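Local coordinates for probable thiosulfate sulfurtransferase (Thermus thermophilus, PDB 2EG4), which probably transfers sulfur from thiosulfate to cyanide, as rhodanese-family enzymes do, and binds a zinc ion, at residues B[9-14]-B[65-70]; B[28-33]-B[72-77]; B[54-59]-B[109-114]. All coordinates share one frame; numbering follows the deposited sequence.

Contact 1. Residues B[9-14]-B[65-70]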
# COMPACT_ATOMS: atom_id res chain seq x y z
N LEU B 9 -11.01 -13.94 -2.75
CA LEU B 9 -10.83 -13.33 -1.45
C LEU B 9 -9.41 -13.48 -0.90
O LEU B 9 -8.75 -14.50 -1.11
CB LEU B 9 -11.83 -13.92 -0.45
CG LEU B 9 -13.32 -13.64 -0.73
CD1 LEU B 9 -13.74 -14.29 -2.03
CD2 LEU B 9 -14.17 -14.18 0.42
N VAL B 10 -8.96 -12.44 -0.21
CA VAL B 10 -7.64 -12.41 0.39
C VAL B 10 -7.75 -11.85 1.81
O VAL B 10 -8.15 -10.69 2.02
CB VAL B 10 -6.66 -11.53 -0.43
CG1 VAL B 10 -5.29 -11.51 0.23
CG2 VAL B 10 -6.53 -12.07 -1.85
N ASP B 11 -7.39 -12.69 2.78
CA ASP B 11 -7.42 -12.34 4.19
C ASP B 11 -6.02 -11.83 4.55
O ASP B 11 -5.04 -12.58 4.47
CB ASP B 11 -7.74 -13.60 5.01
CG ASP B 11 -8.06 -13.32 6.45
OD1 ASP B 11 -7.50 -12.36 7.04
OD2 ASP B 11 -8.88 -14.06 7.03
N THR B 12 -5.91 -10.57 4.96
CA THR B 12 -4.62 -9.98 5.31
C THR B 12 -4.35 -9.99 6.80
O THR B 12 -3.44 -9.31 7.28
CB THR B 12 -4.52 -8.53 4.81
OG1 THR B 12 -5.51 -7.72 5.47
CG2 THR B 12 -4.73 -8.47 3.32
N ARG B 13 -5.12 -10.77 7.55
CA ARG B 13 -4.91 -10.84 8.99
C ARG B 13 -3.79 -11.84 9.28
O ARG B 13 -3.37 -12.58 8.40
CB ARG B 13 -6.20 -11.28 9.68
CG ARG B 13 -7.35 -10.27 9.55
CD ARG B 13 -8.61 -10.85 10.15
NE ARG B 13 -8.95 -12.10 9.48
CZ ARG B 13 -9.57 -13.12 10.05
NH1 ARG B 13 -9.92 -13.06 11.33
NH2 ARG B 13 -9.83 -14.21 9.35
N PRO B 14 -3.29 -11.85 10.52
CA PRO B 14 -2.22 -12.77 10.93
C PRO B 14 -2.67 -14.22 10.74
O PRO B 14 -3.87 -14.51 10.73
CB PRO B 14 -2.01 -12.42 12.39
CG PRO B 14 -2.28 -10.96 12.42
CD PRO B 14 -3.55 -10.86 11.59
N VAL B 65 -10.92 -9.24 -3.75
CA VAL B 65 -11.43 -8.52 -2.59
C VAL B 65 -10.61 -8.91 -1.37
O VAL B 65 -10.60 -10.07 -0.96
CB VAL B 65 -12.90 -8.86 -2.32
CG1 VAL B 65 -13.35 -8.19 -1.03
CG2 VAL B 65 -13.76 -8.40 -3.49
N LEU B 66 -9.94 -7.92 -0.79
CA LEU B 66 -9.12 -8.14 0.39
C LEU B 66 -9.85 -7.67 1.65
O LEU B 66 -10.49 -6.62 1.66
CB LEU B 66 -7.78 -7.39 0.26
CG LEU B 66 -6.88 -7.71 -0.94
CD1 LEU B 66 -7.22 -6.79 -2.12
CD2 LEU B 66 -5.42 -7.51 -0.54
N TYR B 67 -9.75 -8.46 2.72
CA TYR B 67 -10.42 -8.07 3.96
C TYR B 67 -9.51 -8.17 5.18
O TYR B 67 -8.53 -8.91 5.18
CB TYR B 67 -11.70 -8.89 4.15
CG TYR B 67 -11.49 -10.36 4.46
CD1 TYR B 67 -11.33 -10.81 5.78
CD2 TYR B 67 -11.48 -11.31 3.44
CE1 TYR B 67 -11.17 -12.16 6.06
CE2 TYR B 67 -11.31 -12.67 3.72
CZ TYR B 67 -11.16 -13.08 5.03
OH TYR B 67 -11.00 -14.43 5.29
N ASP B 68 -9.85 -7.40 6.21
CA ASP B 68 -9.10 -7.36 7.46
C ASP B 68 -10.04 -6.74 8.49
O ASP B 68 -11.20 -6.45 8.18
CB ASP B 68 -7.85 -6.47 7.29
CG ASP B 68 -6.77 -6.77 8.32
OD1 ASP B 68 -7.11 -7.06 9.49
OD2 ASP B 68 -5.57 -6.71 7.97
N GLU B 69 -9.56 -6.54 9.71
CA GLU B 69 -10.40 -5.94 10.73
C GLU B 69 -10.06 -4.46 10.83
O GLU B 69 -9.19 -4.04 11.60
CB GLU B 69 -10.21 -6.63 12.08
CG GLU B 69 -11.21 -6.17 13.15
CD GLU B 69 -12.64 -6.10 12.62
OE1 GLU B 69 -13.19 -7.16 12.24
OE2 GLU B 69 -13.22 -4.99 12.57
N GLY B 70 -10.76 -3.66 10.03
CA GLY B 70 -10.50 -2.23 10.01
C GLY B 70 -9.54 -1.93 8.87
O GLY B 70 -8.93 -2.84 8.31

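Contact 2. Residues B[28-33]-B[72-77]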
# COMPACT_ATOMS: atom_id res chain seq x y z
N HIS B 28 -4.50 -16.46 2.39
CA HIS B 28 -3.86 -15.63 3.40
C HIS B 28 -2.65 -14.94 2.78
O HIS B 28 -1.83 -15.59 2.12
CB HIS B 28 -3.44 -16.49 4.59
CG HIS B 28 -2.63 -15.75 5.61
ND1 HIS B 28 -1.29 -15.47 5.44
CD2 HIS B 28 -2.97 -15.24 6.82
CE1 HIS B 28 -0.84 -14.82 6.50
NE2 HIS B 28 -1.84 -14.67 7.35
N LEU B 29 -2.53 -13.62 2.98
CA LEU B 29 -1.41 -12.87 2.41
C LEU B 29 -1.19 -11.53 3.12
O LEU B 29 -2.14 -10.77 3.34
CB LEU B 29 -1.63 -12.63 0.92
CG LEU B 29 -0.55 -11.85 0.15
CD1 LEU B 29 0.76 -12.66 0.13
CD2 LEU B 29 -1.01 -11.60 -1.27
N ASP B 30 0.06 -11.26 3.45
CA ASP B 30 0.45 -10.03 4.14
C ASP B 30 1.81 -9.58 3.60
O ASP B 30 2.85 -10.12 3.98
CB ASP B 30 0.54 -10.29 5.64
CG ASP B 30 0.58 -9.02 6.46
OD1 ASP B 30 1.34 -8.08 6.11
OD2 ASP B 30 -0.13 -8.96 7.48
N LEU B 31 1.80 -8.60 2.70
CA LEU B 31 3.03 -8.10 2.11
C LEU B 31 3.63 -6.95 2.91
O LEU B 31 3.98 -5.90 2.36
CB LEU B 31 2.77 -7.68 0.67
CG LEU B 31 2.30 -8.86 -0.18
CD1 LEU B 31 1.87 -8.39 -1.56
CD2 LEU B 31 3.44 -9.88 -0.30
N SER B 32 3.77 -7.17 4.21
CA SER B 32 4.30 -6.16 5.11
C SER B 32 5.74 -5.67 4.91
O SER B 32 5.98 -4.61 4.32
CB SER B 32 4.15 -6.65 6.56
OG SER B 32 4.61 -5.67 7.48
N ALA B 33 6.68 -6.45 5.40
CA ALA B 33 8.11 -6.13 5.37
C ALA B 33 8.81 -5.72 4.07
O ALA B 33 9.54 -4.73 4.06
CB ALA B 33 8.89 -7.27 6.02
N THR B 72 -6.49 -1.46 7.96
CA THR B 72 -5.13 -1.66 8.47
C THR B 72 -4.04 -1.40 7.45
O THR B 72 -4.26 -1.47 6.24
CB THR B 72 -4.95 -3.09 8.99
OG1 THR B 72 -5.26 -4.03 7.95
CG2 THR B 72 -5.87 -3.35 10.16
N SER B 73 -2.85 -1.10 7.96
CA SER B 73 -1.71 -0.85 7.11
C SER B 73 -1.41 -2.10 6.29
O SER B 73 -1.14 -2.03 5.10
CB SER B 73 -0.49 -0.46 7.95
OG SER B 73 -0.73 0.76 8.64
N ARG B 74 -1.48 -3.27 6.94
CA ARG B 74 -1.20 -4.52 6.23
C ARG B 74 -2.21 -4.75 5.10
O ARG B 74 -1.83 -5.14 4.00
CB ARG B 74 -1.18 -5.71 7.20
CG ARG B 74 -2.51 -6.05 7.85
CD ARG B 74 -2.29 -6.79 9.18
NE ARG B 74 -3.54 -7.01 9.89
CZ ARG B 74 -3.64 -7.35 11.17
NH1 ARG B 74 -2.55 -7.54 11.90
NH2 ARG B 74 -4.84 -7.49 11.73
N LEU B 75 -3.48 -4.49 5.38
CA LEU B 75 -4.51 -4.66 4.36
C LEU B 75 -4.23 -3.79 3.14
O LEU B 75 -4.31 -4.26 2.01
CB LEU B 75 -5.89 -4.28 4.92
CG LEU B 75 -6.99 -4.14 3.84
CD1 LEU B 75 -7.28 -5.48 3.19
CD2 LEU B 75 -8.25 -3.58 4.47
N CYS B 76 -3.92 -2.52 3.39
CA CYS B 76 -3.66 -1.57 2.31
C CYS B 76 -2.33 -1.77 1.59
O CYS B 76 -2.27 -1.70 0.36
CB CYS B 76 -3.75 -0.13 2.84
SG CYS B 76 -5.40 0.38 3.41
N ARG B 77 -1.23 -2.00 2.30
CA ARG B 77 0.00 -2.18 1.54
C ARG B 77 -0.13 -3.44 0.69
O ARG B 77 0.37 -3.50 -0.43
CB ARG B 77 1.22 -2.26 2.46
CG ARG B 77 1.13 -3.33 3.47
CD ARG B 77 2.45 -3.52 4.19
NE ARG B 77 2.28 -4.46 5.27
CZ ARG B 77 2.08 -4.14 6.54
NH1 ARG B 77 2.02 -2.86 6.93
NH2 ARG B 77 1.90 -5.11 7.43

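Contact 3. Residues B[54-59]-B[109-114]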
# COMPACT_ATOMS: atom_id res chain seq x y z
N LEU B 54 3.56 -14.15 -8.08
CA LEU B 54 2.66 -14.14 -6.94
C LEU B 54 1.20 -14.38 -7.33
O LEU B 54 0.52 -15.20 -6.74
CB LEU B 54 2.78 -12.80 -6.21
CG LEU B 54 1.84 -12.59 -5.03
CD1 LEU B 54 2.08 -13.65 -3.97
CD2 LEU B 54 2.04 -11.19 -4.46
N PHE B 55 0.73 -13.65 -8.34
CA PHE B 55 -0.65 -13.79 -8.78
C PHE B 55 -0.97 -15.21 -9.25
O PHE B 55 -1.96 -15.80 -8.82
CB PHE B 55 -0.95 -12.80 -9.92
CG PHE B 55 -0.77 -11.35 -9.54
CD1 PHE B 55 -0.43 -10.97 -8.24
CD2 PHE B 55 -0.90 -10.36 -10.51
CE1 PHE B 55 -0.24 -9.63 -7.92
CE2 PHE B 55 -0.71 -9.01 -10.19
CZ PHE B 55 -0.37 -8.65 -8.89
N GLN B 56 -0.13 -15.75 -10.12
CA GLN B 56 -0.34 -17.08 -10.66
C GLN B 56 -0.38 -18.16 -9.58
O GLN B 56 -1.24 -19.04 -9.61
CB GLN B 56 0.75 -17.42 -11.67
CG GLN B 56 0.91 -16.39 -12.77
CD GLN B 56 1.79 -16.89 -13.90
OE1 GLN B 56 2.68 -17.71 -13.69
NE2 GLN B 56 1.57 -16.37 -15.10
N THR B 57 0.54 -18.08 -8.63
CA THR B 57 0.60 -19.07 -7.56
C THR B 57 -0.60 -19.06 -6.62
O THR B 57 -1.13 -20.12 -6.28
CB THR B 57 1.88 -18.88 -6.73
OG1 THR B 57 3.02 -19.01 -7.59
CG2 THR B 57 1.96 -19.93 -5.62
N LEU B 58 -1.04 -17.88 -6.20
CA LEU B 58 -2.20 -17.78 -5.31
C LEU B 58 -3.49 -17.90 -6.11
O LEU B 58 -4.58 -17.71 -5.58
CB LEU B 58 -2.19 -16.45 -4.55
CG LEU B 58 -1.16 -16.26 -3.43
CD1 LEU B 58 -1.24 -14.85 -2.87
CD2 LEU B 58 -1.40 -17.28 -2.34
N GLY B 59 -3.36 -18.20 -7.40
CA GLY B 59 -4.53 -18.33 -8.25
C GLY B 59 -5.36 -17.06 -8.19
O GLY B 59 -6.57 -17.11 -7.98
N GLU B 109 -5.49 -23.25 -7.75
CA GLU B 109 -4.96 -23.86 -8.95
C GLU B 109 -4.33 -22.70 -9.71
O GLU B 109 -5.03 -21.79 -10.14
CB GLU B 109 -6.07 -24.51 -9.78
CG GLU B 109 -5.58 -25.65 -10.68
CD GLU B 109 -4.42 -25.25 -11.59
OE1 GLU B 109 -4.62 -24.41 -12.49
OE2 GLU B 109 -3.30 -25.77 -11.39
N ARG B 110 -3.01 -22.73 -9.86
CA ARG B 110 -2.30 -21.67 -10.55
C ARG B 110 -3.07 -21.07 -11.73
O ARG B 110 -3.82 -21.76 -12.41
CB ARG B 110 -0.94 -22.18 -11.04
CG ARG B 110 -0.03 -22.68 -9.94
CD ARG B 110 1.29 -23.15 -10.51
NE ARG B 110 2.04 -22.06 -11.14
CZ ARG B 110 2.72 -21.13 -10.48
NH1 ARG B 110 2.76 -21.16 -9.15
NH2 ARG B 110 3.37 -20.18 -11.13
N THR B 111 -2.87 -19.77 -11.94
CA THR B 111 -3.51 -19.06 -13.04
C THR B 111 -2.39 -18.65 -14.00
O THR B 111 -1.22 -18.87 -13.71
CB THR B 111 -4.24 -17.79 -12.56
OG1 THR B 111 -3.30 -16.89 -11.97
CG2 THR B 111 -5.30 -18.16 -11.53
N GLU B 112 -2.75 -18.06 -15.13
CA GLU B 112 -1.75 -17.64 -16.11
C GLU B 112 -1.64 -16.13 -16.23
O GLU B 112 -0.82 -15.61 -16.99
CB GLU B 112 -2.08 -18.25 -17.48
CG GLU B 112 -2.10 -19.76 -17.50
CD GLU B 112 -2.41 -20.32 -18.88
OE1 GLU B 112 -3.48 -19.98 -19.42
OE2 GLU B 112 -1.58 -21.09 -19.41
N VAL B 113 -2.48 -15.42 -15.47
CA VAL B 113 -2.49 -13.96 -15.49
C VAL B 113 -1.07 -13.41 -15.36
O VAL B 113 -0.24 -13.95 -14.63
CB VAL B 113 -3.37 -13.41 -14.33
CG1 VAL B 113 -2.83 -13.89 -12.99
CG2 VAL B 113 -3.41 -11.90 -14.39
N VAL B 114 -0.78 -12.33 -16.09
CA VAL B 114 0.54 -11.71 -16.07
C VAL B 114 0.46 -10.29 -15.52
O VAL B 114 -0.41 -9.51 -15.89
CB VAL B 114 1.16 -11.65 -17.48
CG1 VAL B 114 2.54 -11.02 -17.43
CG2 VAL B 114 1.23 -13.06 -18.07
O HOH W 1 5.15 -18.37 -11.61

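Contact 1. Residues B[9-14]-B[65-70]
One face of the Tyr-67 ring covers the backbone of Asp-11, whose CA lies 4.0 Å from the ring centroid in a CH-pi contact; CB of Leu-9 meets the same ring at its edge. The Asp-11 carboxylate plane is turned 49° from the ring. Its OD2 takes a weak hydrogen bond from Tyr-67 OH at 2.8 Å, while that hydroxyl accepts from Leu-23 N. The Arg-13 guanidinium grips the carboxylate side-on, NE to OD1 at 2.9 Å and NH2 to OD2, each on a syn lone pair. With CG anti to the backbone N (chi1 -168°), Asp-11 also brings OD1 to Arg-13 N, an Asx turn for which an aspartate has the right length. Thr-12 OG1 donates to Asp-68 OD2 at 2.7 Å from above that carboxylate plane. Parallel strand bonds join the backbones: Val-10 N to Val-65 O, Tyr-67 N to Val-10 O, and Thr-12 N to Tyr-67 O. Strands 8-11 and 64-67 are the central pair of a four-stranded parallel sheet, flanked by strands 27-28 and 89-92; on one face branched apolar side chains meet, Val-10 CB 3.9 Å from Leu-66 CG, and Leu-75 of helix 73-84 packs on Leu-66 and Thr-12.

Contact 2. Residues B[28-33]-B[72-77]
Asp-30 and Leu-31 meet Arg-74 and Arg-77 in a mainly polar surface contact, in which the loop after strand 27-28 lies along the first turns of helix 73-84. Its charged link is a long salt bridge, Arg-77 NH2 to Asp-30 OD1 at 3.3 Å; the oxygen lies at the guanidinium edge, the carboxylate and guanidinium planes 34° apart, although the position of NH2 is less certain than most. The other carboxylate oxygen, Asp-30 OD2, rests against the aliphatic part of Arg-74, 3.4 Å from CB and 3.5 Å from CD, while the Arg-74 guanidinium goes on to Asp-68, a reach that suits an arginine. Thr-72 is the N-cap of this helix, its OG1 accepting from Leu-75 N at 3.2 Å, as a small beta-hydroxyl residue readily does; parallel strand 64-67, a short loop and helix 73-84 form a beta-alpha unit of the alpha/beta rhodanese fold. CG of Arg-77 sits between the backbone N and carbonyl carbon (chi1 57°), and the chain then runs extended past Leu-31 O, which is 3.4 Å from CD. Leu-31 is the centre of an inverse gamma turn that bends the loop, and its side chain packs on Phe-81 and Leu-82 of the same helix. Arg-77 is long enough to reach Asp-30 with NH2 and, beyond the loop, Ala-195 O with NH1; Ala-195 lies in the loop that also carries the zinc ligand His-192.

Contact 3. Residues B[54-59]-B[109-114]
Gln-56 and Thr-111 are joined by the backbone bond at the heart of this contact, Thr-111 N to Gln-56 O at 2.9 Å, made in the carbonyl plane on a lone pair. The same oxygen accepts from Gly-59 N and is approached by CA of Arg-110 in a CA-H...O contact of 3.0 Å. Gly-59 is the C-prime residue of the Schellman motif that ends helix 41-57: its positive phi favours glycine, and a CB there would come 3.2 Å from Glu-109 O.

Hydrogen bonds from the Gln-56 side-chain amide form a second group. The chain leaves with CG anti to the carbonyl carbon (chi1 -54°) and runs extended, bringing NE2 to Val-113 O at 3.1 Å from above that carbonyl plane, and more weakly to Glu-112 O. With an alanine here the amide is gone, and the Val-113 and Glu-112 carbonyls would probably lose their NE2 donor, leaving that part of the loop held less firmly.

Arg-110, the charged group, is bent at chi3 and turns NH1 to Thr-57 OG1 at 2.7 Å, while that hydroxyl also bonds to Glu-53 O. A water in the guanidinium plane accepts weakly from NH2 and donates to Gln-56 OE1, linking two flat groups turned 84° apart. The Thr-111 hydroxyl bonds to Leu-60 O.

The apolar touches are few: CG1 of Val-113 on CB of Phe-55, 3.8 Å apart, and CG2 of Thr-111 on CA of Gly-59. Both methyls belong to beta-branched residues, and that of Thr-111 meets a CA with no side chain to keep it off.

The chain from strand 89-92 to helix 125-130 is thus laid across the C-terminal end of helix 41-57, which leads into strand 64-67, with the Phe-55 side chain touching Leu-87 and Ala-115.

In the fold
Contacts 1 and 2 are neighbours, their centres 8 Å apart, and a salt bridge of 2.8 Å between Asp-68 OD2 and Arg-74 NE ties the residue just after strand 64-67 to helix 73-84. Contact 3 lies on the side where strands 8-11 and 64-67 begin, its centre about 19 Å from those of the other two. Just past the end of its helix, Leu-58 CD1 still reaches the loop of contact 2, 3.6 Å from Leu-29 CD2. Zinc belongs to the other half of the chain, bound by Cys-151, Cys-152, His-192 and His-219. Contact 2 faces that half: the Ser-32 side chain is about 13 Å from the ion and about 10 Å from that of His-192.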